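Local coordinates for germination protein (Bacillus megaterium, PDB 6O59) that probably helps spores sense germinants, being the N-terminal domain of the A subunit of the spore germinant receptor GerK3, at residues A[54-59]-A[123-128]; A[81-86]-A[92-97]; A[16-21]-A[27-32]; A[109-114]-A[118-123]. All blocks are in the same frame, centred on the assembly; numbering follows the deposited sequence.

Interaction 1. Residues A[54-59]-A[123-128]; sequences QAIQDY and VSTQGG
Ile-56 turns CG1 opposite its own carbonyl carbon (chi1 -68°) and carries on nearly extended to CD1 (chi2 158°), which sends that methyl off helix 54-62 toward the end of strand 120-124. Val-123 answers with both of its branches. At chi1 51° its CG1 stands between the backbone N and the carbonyl carbon, while CG2 takes the place opposite N, and the fork between them opens toward the helix. The two side chains meet tip to tip: Ile-56 CD1 lies 3.6 Å from Val-123 CG2 and 3.8 Å from Val-123 CG1. One methyl therefore sits against a pair of methyls. The backbones stay well apart, with the CA atoms of Ile-56 and Val-123 8.9 Å from each other, and the side chains bridge the interval.

Past the end of the strand, Thr-125 borders the same methyl from a more exposed position. Its OG1 is 3.9 Å from Ile-56 CD1, a van der Waals approach. That hydroxyl is hydrogen-bonded to the carbonyl oxygen of Asp-52, just before the helix, so it has a polar partner while lying beside an apolar group. Helix 54-62 is also tied elsewhere, Gln-57 bonding to Arg-30.

Across the two segments the chemistry is thus apolar, a small buried aliphatic contact closed at its outer border by a threonine. Such a contact probably helps keep water from this spot but gives little directionality, and the nearby bond from Thr-125 to Asp-52 adds a directional tie between the loop after the strand and the one before the helix.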
loop_
_atom_site.group_PDB
_atom_site.type_symbol
_atom_site.label_atom_id
_atom_site.label_comp_id
_atom_site.label_asym_id
_atom_site.label_seq_id
_atom_site.Cartn_x
_atom_site.Cartn_y
_atom_site.Cartn_z
ATOM N N GLN A 54 13.609 -4.392 -8.331
ATOM C CA GLN A 54 14.204 -4.006 -9.594
ATOM C C GLN A 54 14.590 -5.198 -10.475
ATOM O O GLN A 54 13.963 -5.338 -11.517
ATOM C CB GLN A 54 15.360 -3.034 -9.434
ATOM C CG GLN A 54 15.337 -1.928 -10.495
ATOM C CD GLN A 54 13.980 -1.348 -10.873
ATOM O OE1 GLN A 54 13.434 -1.631 -11.952
ATOM N NE2 GLN A 54 13.414 -0.508 -10.017
ATOM N N ALA A 55 15.495 -6.101 -10.039
ATOM C CA ALA A 55 15.927 -7.278 -10.817
ATOM C C ALA A 55 14.744 -8.084 -11.437
ATOM O O ALA A 55 14.832 -8.474 -12.600
ATOM C CB ALA A 55 16.778 -8.189 -9.951
ATOM N N ILE A 56 13.649 -8.292 -10.678
ATOM C CA ILE A 56 12.456 -9.035 -11.115
ATOM C C ILE A 56 11.682 -8.205 -12.158
ATOM O O ILE A 56 11.360 -8.736 -13.236
ATOM C CB ILE A 56 11.579 -9.476 -9.912
ATOM C CG1 ILE A 56 12.338 -10.545 -9.090
ATOM C CG2 ILE A 56 10.192 -10.005 -10.376
ATOM C CD1 ILE A 56 11.914 -10.711 -7.648
ATOM N N GLN A 57 11.435 -6.908 -11.856
ATOM C CA GLN A 57 10.784 -5.970 -12.777
ATOM C C GLN A 57 11.590 -5.849 -14.070
ATOM O O GLN A 57 11.012 -5.894 -15.148
ATOM C CB GLN A 57 10.619 -4.599 -12.132
ATOM C CG GLN A 57 9.570 -4.590 -11.029
ATOM C CD GLN A 57 9.187 -3.189 -10.677
ATOM O OE1 GLN A 57 8.575 -2.476 -11.471
ATOM N NE2 GLN A 57 9.552 -2.758 -9.487
ATOM N N ASP A 58 12.927 -5.761 -13.958
ATOM C CA ASP A 58 13.855 -5.695 -15.084
ATOM C C ASP A 58 13.665 -6.895 -15.988
ATOM O O ASP A 58 13.500 -6.727 -17.197
ATOM C CB ASP A 58 15.314 -5.649 -14.582
ATOM C CG ASP A 58 15.782 -4.327 -14.003
ATOM O OD1 ASP A 58 14.949 -3.402 -13.882
ATOM O OD2 ASP A 58 16.985 -4.218 -13.671
ATOM N N TYR A 59 13.659 -8.108 -15.389
ATOM C CA TYR A 59 13.505 -9.364 -16.115
ATOM C C TYR A 59 12.175 -9.368 -16.879
ATOM O O TYR A 59 12.167 -9.545 -18.098
ATOM C CB TYR A 59 13.602 -10.567 -15.150
ATOM C CG TYR A 59 13.114 -11.872 -15.751
ATOM C CD1 TYR A 59 11.795 -12.293 -15.583
ATOM C CD2 TYR A 59 13.968 -12.684 -16.495
ATOM C CE1 TYR A 59 11.326 -13.461 -16.180
ATOM C CE2 TYR A 59 13.518 -13.873 -17.070
ATOM C CZ TYR A 59 12.195 -14.260 -16.909
ATOM O OH TYR A 59 11.743 -15.434 -17.466
ATOM N N VAL A 123 6.800 -13.944 -5.262
ATOM C CA VAL A 123 8.252 -14.006 -5.117
ATOM C C VAL A 123 8.678 -13.089 -3.955
ATOM O O VAL A 123 8.178 -11.970 -3.836
ATOM C CB VAL A 123 9.024 -13.729 -6.443
ATOM C CG1 VAL A 123 8.579 -12.442 -7.138
ATOM C CG2 VAL A 123 10.531 -13.772 -6.246
ATOM N N SER A 124 9.567 -13.599 -3.086
ATOM C CA SER A 124 10.102 -12.887 -1.936
ATOM C C SER A 124 11.590 -12.549 -2.119
ATOM O O SER A 124 12.362 -13.414 -2.523
ATOM C CB SER A 124 9.910 -13.724 -0.678
ATOM O OG SER A 124 10.351 -13.007 0.465
ATOM N N THR A 125 11.994 -11.309 -1.769
ATOM C CA THR A 125 13.384 -10.821 -1.851
ATOM C C THR A 125 14.016 -10.649 -0.417
ATOM O O THR A 125 15.229 -10.403 -0.306
ATOM C CB THR A 125 13.455 -9.538 -2.705
ATOM O OG1 THR A 125 12.817 -9.782 -3.966
ATOM C CG2 THR A 125 14.894 -9.095 -2.977
ATOM N N GLN A 126 13.218 -10.844 0.666
ATOM C CA GLN A 126 13.712 -10.771 2.056
ATOM C C GLN A 126 13.996 -12.211 2.638
ATOM O O GLN A 126 13.663 -13.221 1.992
ATOM C CB GLN A 126 12.752 -9.950 2.969
ATOM C CG GLN A 126 11.347 -10.550 3.237
ATOM C CD GLN A 126 10.678 -10.111 4.544
ATOM O OE1 GLN A 126 9.558 -10.539 4.866
ATOM N NE2 GLN A 126 11.334 -9.263 5.338
ATOM N N GLY A 127 14.631 -12.262 3.826
ATOM C CA GLY A 127 14.990 -13.502 4.523
ATOM C C GLY A 127 14.805 -13.533 6.038
ATOM O O GLY A 127 15.101 -14.554 6.675
ATOM N N GLY A 128 14.319 -12.423 6.616
ATOM C CA GLY A 128 14.075 -12.289 8.051
ATOM C C GLY A 128 15.328 -12.053 8.871
ATOM O O GLY A 128 15.739 -12.909 9.659
#

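Interaction 2. Residues A[81-86]-A[92-97]; sequences LISEDI and VSFADN
Ile-86 and Val-92 make the close part of this contact, where the end of helix 78-86 meets strand 91-95 after a short connection. Ile-86 CG2 comes to 3.4 Å from Val-92 CG2, and the two side chains cross at about a right angle. Ile-86 places CG2 opposite its backbone N (chi1 -66°), which brings this short branch to the valine while the longer CG1 branch leads away from it. The same CG2 also packs on Val-123 of the neighbouring strand, so the methyl lies against two valines.

Farther along, the contact thins. Val-92 CG1 is 4.5 Å from Ser-83 CB. Phe-94, an exposed residue, then reaches back to the helix with the rim of its ring: CZ is 3.9 Å from Ser-83 CB, which lies at the ring edge, near the ring plane. The serine thus offers its methylene to the aromatic rim, while its OG is hydrogen-bonded to the Glu-80 carbonyl one turn earlier in the helix. Leu-79 and Glu-80 also touch the phenylalanine.

The axes of 81-86 and 92-95 run roughly antiparallel, at 146°, and come no closer than 9.7 Å. This is the layout of a helix that turns back through a short loop into a strand and packs on one face of the sheet, here at one of its outermost strands in the first of the two alpha/beta halves of the domain.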
loop_
_atom_site.group_PDB
_atom_site.type_symbol
_atom_site.label_atom_id
_atom_site.label_comp_id
_atom_site.label_asym_id
_atom_site.label_seq_id
_atom_site.Cartn_x
_atom_site.Cartn_y
_atom_site.Cartn_z
ATOM N N LEU A 81 6.948 -21.691 -16.785
ATOM C CA LEU A 81 8.150 -21.449 -17.587
ATOM C C LEU A 81 8.910 -20.221 -17.081
ATOM O O LEU A 81 10.142 -20.246 -17.021
ATOM C CB LEU A 81 7.774 -21.262 -19.069
ATOM C CG LEU A 81 8.136 -22.375 -20.057
ATOM C CD1 LEU A 81 9.622 -22.377 -20.413
ATOM C CD2 LEU A 81 7.616 -23.734 -19.614
ATOM N N ILE A 82 8.167 -19.155 -16.705
ATOM C CA ILE A 82 8.722 -17.905 -16.194
ATOM C C ILE A 82 9.298 -18.146 -14.805
ATOM O O ILE A 82 10.380 -17.629 -14.506
ATOM C CB ILE A 82 7.659 -16.761 -16.213
ATOM C CG1 ILE A 82 7.496 -16.188 -17.656
ATOM C CG2 ILE A 82 7.989 -15.646 -15.204
ATOM C CD1 ILE A 82 6.281 -15.220 -17.916
ATOM N N SER A 83 8.591 -18.952 -13.972
ATOM C CA SER A 83 9.002 -19.267 -12.599
ATOM C C SER A 83 10.402 -19.893 -12.547
ATOM O O SER A 83 11.139 -19.583 -11.623
ATOM C CB SER A 83 7.980 -20.159 -11.893
ATOM O OG SER A 83 8.074 -21.536 -12.216
ATOM N N GLU A 84 10.791 -20.688 -13.567
ATOM C CA GLU A 84 12.102 -21.346 -13.665
ATOM C C GLU A 84 13.268 -20.359 -13.630
ATOM O O GLU A 84 14.361 -20.737 -13.202
ATOM C CB GLU A 84 12.196 -22.187 -14.937
ATOM C CG GLU A 84 11.459 -23.512 -14.851
ATOM C CD GLU A 84 11.510 -24.371 -16.098
ATOM O OE1 GLU A 84 12.146 -23.955 -17.095
ATOM O OE2 GLU A 84 10.902 -25.466 -16.074
ATOM N N ASP A 85 13.034 -19.104 -14.075
ATOM C CA ASP A 85 14.010 -18.010 -14.055
ATOM C C ASP A 85 13.894 -17.199 -12.784
ATOM O O ASP A 85 14.917 -16.819 -12.226
ATOM C CB ASP A 85 13.847 -17.078 -15.271
ATOM C CG ASP A 85 14.377 -17.652 -16.568
ATOM O OD1 ASP A 85 15.169 -18.623 -16.512
ATOM O OD2 ASP A 85 14.007 -17.130 -17.639
ATOM N N ILE A 86 12.656 -16.946 -12.322
ATOM C CA ILE A 86 12.378 -16.143 -11.129
ATOM C C ILE A 86 12.908 -16.830 -9.832
ATOM O O ILE A 86 13.324 -16.118 -8.907
ATOM C CB ILE A 86 10.863 -15.758 -11.053
ATOM C CG1 ILE A 86 10.517 -14.797 -12.243
ATOM C CG2 ILE A 86 10.499 -15.123 -9.698
ATOM C CD1 ILE A 86 9.250 -13.913 -12.133
ATOM N N VAL A 92 10.109 -18.394 -4.601
ATOM C CA VAL A 92 8.853 -18.468 -5.320
ATOM C C VAL A 92 7.847 -19.389 -4.650
ATOM O O VAL A 92 8.165 -20.505 -4.239
ATOM C CB VAL A 92 9.101 -18.851 -6.793
ATOM C CG1 VAL A 92 7.838 -19.390 -7.487
ATOM C CG2 VAL A 92 9.674 -17.671 -7.558
ATOM N N SER A 93 6.621 -18.905 -4.561
ATOM C CA SER A 93 5.492 -19.651 -4.040
ATOM C C SER A 93 4.306 -19.413 -5.004
ATOM O O SER A 93 4.425 -18.598 -5.924
ATOM C CB SER A 93 5.196 -19.243 -2.595
ATOM O OG SER A 93 4.043 -18.425 -2.517
ATOM N N PHE A 94 3.201 -20.145 -4.836
ATOM C CA PHE A 94 2.036 -19.953 -5.699
ATOM C C PHE A 94 0.771 -19.816 -4.866
ATOM O O PHE A 94 0.615 -20.531 -3.877
ATOM C CB PHE A 94 1.903 -21.104 -6.699
ATOM C CG PHE A 94 2.932 -21.097 -7.801
ATOM C CD1 PHE A 94 2.734 -20.352 -8.956
ATOM C CD2 PHE A 94 4.089 -21.861 -7.701
ATOM C CE1 PHE A 94 3.681 -20.364 -9.988
ATOM C CE2 PHE A 94 5.041 -21.865 -8.733
ATOM C CZ PHE A 94 4.827 -21.121 -9.871
ATOM N N ALA A 95 -0.113 -18.873 -5.242
ATOM C CA ALA A 95 -1.393 -18.626 -4.562
ATOM C C ALA A 95 -2.561 -18.952 -5.513
ATOM O O ALA A 95 -2.492 -18.572 -6.683
ATOM C CB ALA A 95 -1.467 -17.177 -4.092
ATOM N N ASP A 96 -3.615 -19.656 -5.024
ATOM C CA ASP A 96 -4.784 -20.054 -5.839
ATOM C C ASP A 96 -6.142 -19.693 -5.161
ATOM O O ASP A 96 -7.199 -20.200 -5.557
ATOM C CB ASP A 96 -4.727 -21.562 -6.182
ATOM C CG ASP A 96 -4.940 -22.508 -5.016
ATOM O OD1 ASP A 96 -4.565 -22.145 -3.872
ATOM O OD2 ASP A 96 -5.468 -23.616 -5.244
ATOM N N ASN A 97 -6.087 -18.792 -4.159
ATOM C CA ASN A 97 -7.215 -18.252 -3.400
ATOM C C ASN A 97 -6.836 -16.850 -2.910
ATOM O O ASN A 97 -5.637 -16.527 -2.852
ATOM C CB ASN A 97 -7.640 -19.180 -2.261
ATOM C CG ASN A 97 -6.759 -19.153 -1.047
ATOM O OD1 ASN A 97 -5.678 -19.744 -1.020
ATOM N ND2 ASN A 97 -7.221 -18.477 -0.013
#

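Interaction 3. Residues A[16-21]-A[27-32]; sequences LIKEKT and IVIRHF
The chain leaves helix 10-20 at Thr-21 and returns as strand 27-34, with the CA atoms of Thr-21 and Ile-27 8.2 Å apart as the nearest pair. Ile-27 meets the helix end: its CD1 lies 3.5 Å from Thr-21 CB, tucked against the branch point of the threonine. Thr-21 sets OG1 between its backbone N and carbonyl carbon (chi1 63°), from where the hydroxyl turns back along the helix and donates to Ile-17 O at 2.7 Å, standing 48° out of the carbonyl plane. Ile-17 O also accepts the Thr-21 N-H, so one residue grips this carbonyl twice as the helix ends.

Farther along, Ile-29 meets the aliphatic part of Lys-18 at about a right angle, Ile-29 CD1 coming to 3.8 Å from Lys-18 CE; the bend about the CD-CE bond turns NZ aside, and CE is the atom that touches. CG2 of Ile-29 lies 3.6 Å over one face of the His-31 ring, two residues on in the same strand, nearer the ring's border than its centre.

This is a helix that turns through a short loop into an outermost strand and packs back on that strand's sheet. Strand 27-34 bonds to strand 40-47 through Val-28, Arg-30 and Phe-32. Helix 10-20 also leans on helix 98-106, where Leu-16 and Ile-17 touch Trp-98, Lys-20 makes a cation-pi contact with that indole, and Thr-21 packs on Leu-102.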
loop_
_atom_site.group_PDB
_atom_site.type_symbol
_atom_site.label_atom_id
_atom_site.label_comp_id
_atom_site.label_asym_id
_atom_site.label_seq_id
_atom_site.Cartn_x
_atom_site.Cartn_y
_atom_site.Cartn_z
ATOM N N LEU A 16 -10.550 -6.802 -8.623
ATOM C CA LEU A 16 -10.791 -7.375 -7.299
ATOM C C LEU A 16 -9.700 -6.993 -6.297
ATOM O O LEU A 16 -10.039 -6.769 -5.136
ATOM C CB LEU A 16 -10.970 -8.902 -7.365
ATOM C CG LEU A 16 -12.383 -9.394 -7.807
ATOM C CD1 LEU A 16 -12.351 -10.823 -8.240
ATOM C CD2 LEU A 16 -13.421 -9.234 -6.705
ATOM N N ILE A 17 -8.415 -6.892 -6.720
ATOM C CA ILE A 17 -7.332 -6.457 -5.823
ATOM C C ILE A 17 -7.617 -5.007 -5.396
ATOM O O ILE A 17 -7.700 -4.720 -4.202
ATOM C CB ILE A 17 -5.924 -6.599 -6.471
ATOM C CG1 ILE A 17 -5.543 -8.080 -6.664
ATOM C CG2 ILE A 17 -4.849 -5.836 -5.653
ATOM C CD1 ILE A 17 -4.447 -8.289 -7.682
ATOM N N LYS A 18 -7.834 -4.124 -6.382
ATOM C CA LYS A 18 -8.161 -2.713 -6.178
ATOM C C LYS A 18 -9.340 -2.568 -5.189
ATOM O O LYS A 18 -9.301 -1.733 -4.282
ATOM C CB LYS A 18 -8.488 -2.038 -7.524
ATOM C CG LYS A 18 -7.313 -1.980 -8.502
ATOM C CD LYS A 18 -7.611 -1.073 -9.693
ATOM C CE LYS A 18 -6.892 -1.495 -10.956
ATOM N NZ LYS A 18 -7.626 -2.567 -11.692
ATOM N N GLU A 19 -10.352 -3.427 -5.353
ATOM C CA GLU A 19 -11.561 -3.508 -4.551
ATOM C C GLU A 19 -11.220 -3.872 -3.093
ATOM O O GLU A 19 -11.608 -3.159 -2.158
ATOM C CB GLU A 19 -12.449 -4.589 -5.180
ATOM C CG GLU A 19 -13.944 -4.447 -5.005
ATOM C CD GLU A 19 -14.687 -5.659 -5.539
ATOM O OE1 GLU A 19 -14.827 -5.780 -6.780
ATOM O OE2 GLU A 19 -15.113 -6.501 -4.713
ATOM N N LYS A 20 -10.452 -4.963 -2.923
ATOM C CA LYS A 20 -10.098 -5.561 -1.644
ATOM C C LYS A 20 -9.094 -4.749 -0.844
ATOM O O LYS A 20 -9.178 -4.737 0.390
ATOM C CB LYS A 20 -9.598 -6.989 -1.864
ATOM C CG LYS A 20 -10.771 -7.929 -2.185
ATOM C CD LYS A 20 -10.366 -9.260 -2.798
ATOM C CE LYS A 20 -11.564 -10.138 -3.070
ATOM N NZ LYS A 20 -12.220 -10.621 -1.822
ATOM N N THR A 21 -8.175 -4.056 -1.532
ATOM C CA THR A 21 -7.133 -3.222 -0.915
ATOM C C THR A 21 -7.545 -1.723 -0.849
ATOM O O THR A 21 -6.722 -0.877 -0.525
ATOM C CB THR A 21 -5.826 -3.399 -1.674
ATOM O OG1 THR A 21 -6.011 -2.931 -3.019
ATOM C CG2 THR A 21 -5.298 -4.849 -1.635
ATOM N N ILE A 27 -0.162 0.653 -3.715
ATOM C CA ILE A 27 -0.211 -0.627 -4.402
ATOM C C ILE A 27 0.015 -0.367 -5.896
ATOM O O ILE A 27 -0.780 0.314 -6.549
ATOM C CB ILE A 27 -1.505 -1.380 -4.065
ATOM C CG1 ILE A 27 -1.421 -1.866 -2.598
ATOM C CG2 ILE A 27 -1.714 -2.568 -5.031
ATOM C CD1 ILE A 27 -2.618 -2.035 -1.963
ATOM N N VAL A 28 1.154 -0.868 -6.408
ATOM C CA VAL A 28 1.602 -0.682 -7.798
ATOM C C VAL A 28 1.223 -1.882 -8.678
ATOM O O VAL A 28 1.482 -3.033 -8.318
ATOM C CB VAL A 28 3.130 -0.411 -7.879
ATOM C CG1 VAL A 28 3.567 -0.127 -9.302
ATOM C CG2 VAL A 28 3.534 0.732 -6.975
ATOM N N ILE A 29 0.633 -1.571 -9.849
ATOM C CA ILE A 29 0.259 -2.503 -10.906
ATOM C C ILE A 29 1.064 -2.122 -12.154
ATOM O O ILE A 29 0.868 -1.039 -12.711
ATOM C CB ILE A 29 -1.275 -2.539 -11.175
ATOM C CG1 ILE A 29 -2.035 -3.037 -9.927
ATOM C CG2 ILE A 29 -1.591 -3.406 -12.420
ATOM C CD1 ILE A 29 -3.551 -2.899 -9.924
ATOM N N ARG A 30 1.983 -2.999 -12.570
ATOM C CA ARG A 30 2.778 -2.790 -13.775
ATOM C C ARG A 30 2.274 -3.728 -14.860
ATOM O O ARG A 30 2.426 -4.944 -14.750
ATOM C CB ARG A 30 4.283 -3.002 -13.522
ATOM C CG ARG A 30 4.899 -2.063 -12.505
ATOM C CD ARG A 30 5.549 -0.887 -13.164
ATOM N NE ARG A 30 6.640 -0.366 -12.347
ATOM C CZ ARG A 30 6.575 0.749 -11.634
ATOM N NH1 ARG A 30 5.469 1.485 -11.639
ATOM N NH2 ARG A 30 7.621 1.151 -10.925
ATOM N N HIS A 31 1.615 -3.180 -15.873
ATOM C CA HIS A 31 1.147 -4.002 -16.983
ATOM C C HIS A 31 2.280 -4.267 -17.943
ATOM O O HIS A 31 3.096 -3.376 -18.204
ATOM C CB HIS A 31 0.002 -3.333 -17.739
ATOM C CG HIS A 31 -1.260 -3.244 -16.961
ATOM N ND1 HIS A 31 -1.591 -2.098 -16.259
ATOM C CD2 HIS A 31 -2.237 -4.161 -16.796
ATOM C CE1 HIS A 31 -2.756 -2.352 -15.692
ATOM N NE2 HIS A 31 -3.184 -3.582 -15.986
ATOM N N PHE A 32 2.331 -5.485 -18.469
ATOM C CA PHE A 32 3.290 -5.875 -19.486
ATOM C C PHE A 32 2.698 -7.012 -20.345
ATOM O O PHE A 32 1.583 -7.492 -20.088
ATOM C CB PHE A 32 4.664 -6.224 -18.897
ATOM C CG PHE A 32 4.782 -7.522 -18.142
ATOM C CD1 PHE A 32 4.390 -7.610 -16.812
ATOM C CD2 PHE A 32 5.334 -8.647 -18.746
ATOM C CE1 PHE A 32 4.518 -8.809 -16.115
ATOM C CE2 PHE A 32 5.468 -9.841 -18.042
ATOM C CZ PHE A 32 5.071 -9.912 -16.730
#

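Interaction 4. Residues A[109-114]-A[118-123]; sequences DSLLIV and NRVLSV
Ser-110 and Val-123 exchange a pair of backbone hydrogen bonds, Ser-110 N to Val-123 O and Val-123 N to Ser-110 O, both 3.0 Å. Leu-112 and Leu-121 repeat the pattern, with Leu-112 N to Leu-121 O at 2.8 Å and Leu-121 N to Leu-112 O at 3.2 Å. Leu-111 and Ser-122 form the non-hydrogen-bonded pair between them, as in any antiparallel ladder.

On the face carrying Leu-111 and Ser-122, Leu-111 CD2 lies 3.5 Å from Ser-122 OG, whose hydroxyl is hydrogen-bonded to Ser-104 of helix 98-106. Val-120 divides its methyls: with CG1 opposite the backbone N (chi1 164°), CG1 packs 3.8 Å from Leu-111 CB while CG2 reaches Ile-113 CG1 at 3.9 Å. On the reverse face Leu-112 and Leu-121 sit side by side, CB to CB 4.2 Å, with helix 78-86 against them; Ser-110 OG there bonds to Asn-53.

Four residues thus pair within the hairpin, while Leu-111 and Ile-113 bond outward to strand 40-47 and Val-120 and Ser-122 to strand 91-95, making both inner strands of the sheet. Helix 98-106 lies against the Leu-111 face, and the two serine hydroxyls are satisfied from outside the hairpin.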
loop_
_atom_site.group_PDB
_atom_site.type_symbol
_atom_site.label_atom_id
_atom_site.label_comp_id
_atom_site.label_asym_id
_atom_site.label_seq_id
_atom_site.Cartn_x
_atom_site.Cartn_y
_atom_site.Cartn_z
ATOM N N ASP A 109 5.664 -9.289 -0.844
ATOM C CA ASP A 109 5.998 -10.135 -1.997
ATOM C C ASP A 109 5.579 -9.442 -3.278
ATOM O O ASP A 109 4.814 -8.475 -3.239
ATOM C CB ASP A 109 5.322 -11.516 -1.908
ATOM C CG ASP A 109 5.921 -12.528 -0.947
ATOM O OD1 ASP A 109 6.933 -12.205 -0.291
ATOM O OD2 ASP A 109 5.378 -13.642 -0.856
ATOM N N SER A 110 6.069 -9.920 -4.413
ATOM C CA SER A 110 5.623 -9.406 -5.707
ATOM C C SER A 110 4.767 -10.471 -6.354
ATOM O O SER A 110 5.124 -11.657 -6.337
ATOM C CB SER A 110 6.793 -9.016 -6.600
ATOM O OG SER A 110 7.578 -8.060 -5.918
ATOM N N LEU A 111 3.596 -10.062 -6.831
ATOM C CA LEU A 111 2.685 -10.981 -7.482
ATOM C C LEU A 111 2.875 -10.913 -8.973
ATOM O O LEU A 111 3.090 -9.830 -9.522
ATOM C CB LEU A 111 1.202 -10.700 -7.132
ATOM C CG LEU A 111 0.802 -10.524 -5.659
ATOM C CD1 LEU A 111 -0.648 -10.174 -5.553
ATOM C CD2 LEU A 111 1.092 -11.750 -4.838
ATOM N N LEU A 112 2.810 -12.071 -9.627
ATOM C CA LEU A 112 2.844 -12.145 -11.077
ATOM C C LEU A 112 1.525 -12.794 -11.526
ATOM O O LEU A 112 1.239 -13.943 -11.185
ATOM C CB LEU A 112 4.087 -12.878 -11.614
ATOM C CG LEU A 112 4.062 -13.178 -13.120
ATOM C CD1 LEU A 112 4.170 -11.922 -13.946
ATOM C CD2 LEU A 112 5.128 -14.157 -13.498
ATOM N N ILE A 113 0.694 -12.010 -12.221
ATOM C CA ILE A 113 -0.618 -12.442 -12.692
ATOM C C ILE A 113 -0.607 -12.481 -14.232
ATOM O O ILE A 113 -0.172 -11.522 -14.866
ATOM C CB ILE A 113 -1.733 -11.524 -12.106
ATOM C CG1 ILE A 113 -1.501 -11.267 -10.579
ATOM C CG2 ILE A 113 -3.144 -12.093 -12.406
ATOM C CD1 ILE A 113 -2.588 -10.533 -9.816
ATOM N N VAL A 114 -1.056 -13.610 -14.820
ATOM C CA VAL A 114 -1.082 -13.823 -16.268
ATOM C C VAL A 114 -2.557 -13.985 -16.745
ATOM O O VAL A 114 -3.369 -14.632 -16.076
ATOM C CB VAL A 114 -0.158 -15.008 -16.678
ATOM C CG1 VAL A 114 -0.138 -15.211 -18.194
ATOM C CG2 VAL A 114 1.273 -14.804 -16.155
ATOM N N ASN A 118 -5.140 -18.059 -13.642
ATOM C CA ASN A 118 -5.955 -18.240 -12.402
ATOM C C ASN A 118 -5.138 -18.755 -11.202
ATOM O O ASN A 118 -5.744 -19.034 -10.164
ATOM C CB ASN A 118 -7.347 -18.830 -12.659
ATOM C CG ASN A 118 -7.571 -20.203 -12.066
ATOM O OD1 ASN A 118 -6.632 -20.931 -11.784
ATOM N ND2 ASN A 118 -8.826 -20.567 -11.884
ATOM N N ARG A 119 -3.819 -18.890 -11.356
ATOM C CA ARG A 119 -2.877 -19.212 -10.254
ATOM C C ARG A 119 -1.931 -18.015 -10.222
ATOM O O ARG A 119 -1.552 -17.543 -11.307
ATOM C CB ARG A 119 -2.191 -20.577 -10.403
ATOM C CG ARG A 119 -3.069 -21.821 -10.286
ATOM C CD ARG A 119 -2.526 -23.246 -10.368
ATOM N NE ARG A 119 -3.550 -24.291 -10.300
ATOM C CZ ARG A 119 -3.337 -25.597 -10.463
ATOM N NH1 ARG A 119 -2.120 -26.044 -10.714
ATOM N NH2 ARG A 119 -4.340 -26.453 -10.380
ATOM N N VAL A 120 -1.619 -17.497 -9.041
ATOM C CA VAL A 120 -0.745 -16.292 -8.989
ATOM C C VAL A 120 0.608 -16.703 -8.430
ATOM O O VAL A 120 0.633 -17.494 -7.495
ATOM C CB VAL A 120 -1.410 -15.178 -8.168
ATOM C CG1 VAL A 120 -0.433 -14.097 -7.766
ATOM C CG2 VAL A 120 -2.574 -14.578 -8.926
ATOM N N LEU A 121 1.681 -16.200 -9.029
ATOM C CA LEU A 121 3.041 -16.504 -8.540
ATOM C C LEU A 121 3.502 -15.403 -7.590
ATOM O O LEU A 121 3.366 -14.240 -7.937
ATOM C CB LEU A 121 3.977 -16.600 -9.745
ATOM C CG LEU A 121 5.448 -16.797 -9.409
ATOM C CD1 LEU A 121 6.208 -17.259 -10.629
ATOM C CD2 LEU A 121 6.049 -15.514 -8.878
ATOM N N SER A 122 3.975 -15.802 -6.414
ATOM C CA SER A 122 4.560 -14.905 -5.405
ATOM C C SER A 122 6.079 -15.058 -5.311
ATOM O O SER A 122 6.584 -16.182 -5.226
ATOM C CB SER A 122 3.951 -15.169 -4.025
ATOM O OG SER A 122 2.572 -14.845 -3.939
ATOM N N VAL A 123 6.800 -13.944 -5.262
ATOM C CA VAL A 123 8.252 -14.006 -5.117
ATOM C C VAL A 123 8.678 -13.089 -3.955
ATOM O O VAL A 123 8.178 -11.970 -3.836
ATOM C CB VAL A 123 9.024 -13.729 -6.443
ATOM C CG1 VAL A 123 8.579 -12.442 -7.138
ATOM C CG2 VAL A 123 10.531 -13.772 -6.246
#

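All four contacts belong to one five-stranded antiparallel sheet and its helices, one half of this receptor domain. The hairpin of interaction 4 lies inside that sheet. Interaction 2 is its close neighbour, with centres about 6 Å apart: Ala-95 O meets Val-120 N at 2.7 Å, a probable hydrogen bond. Interaction 1 shares Val-123 with interaction 4 and joins interaction 2 through Tyr-59 OH and Asp-85 OD2, 2.8 Å apart and probably hydrogen-bonded. Interaction 3 covers the far edge, its centre about 18 Å from those of interactions 1 and 2, yet Ile-17 CD1 and Ile-113 CD1 pack at 3.6 Å, carrying apolar packing from helix 10-20 to interaction 4.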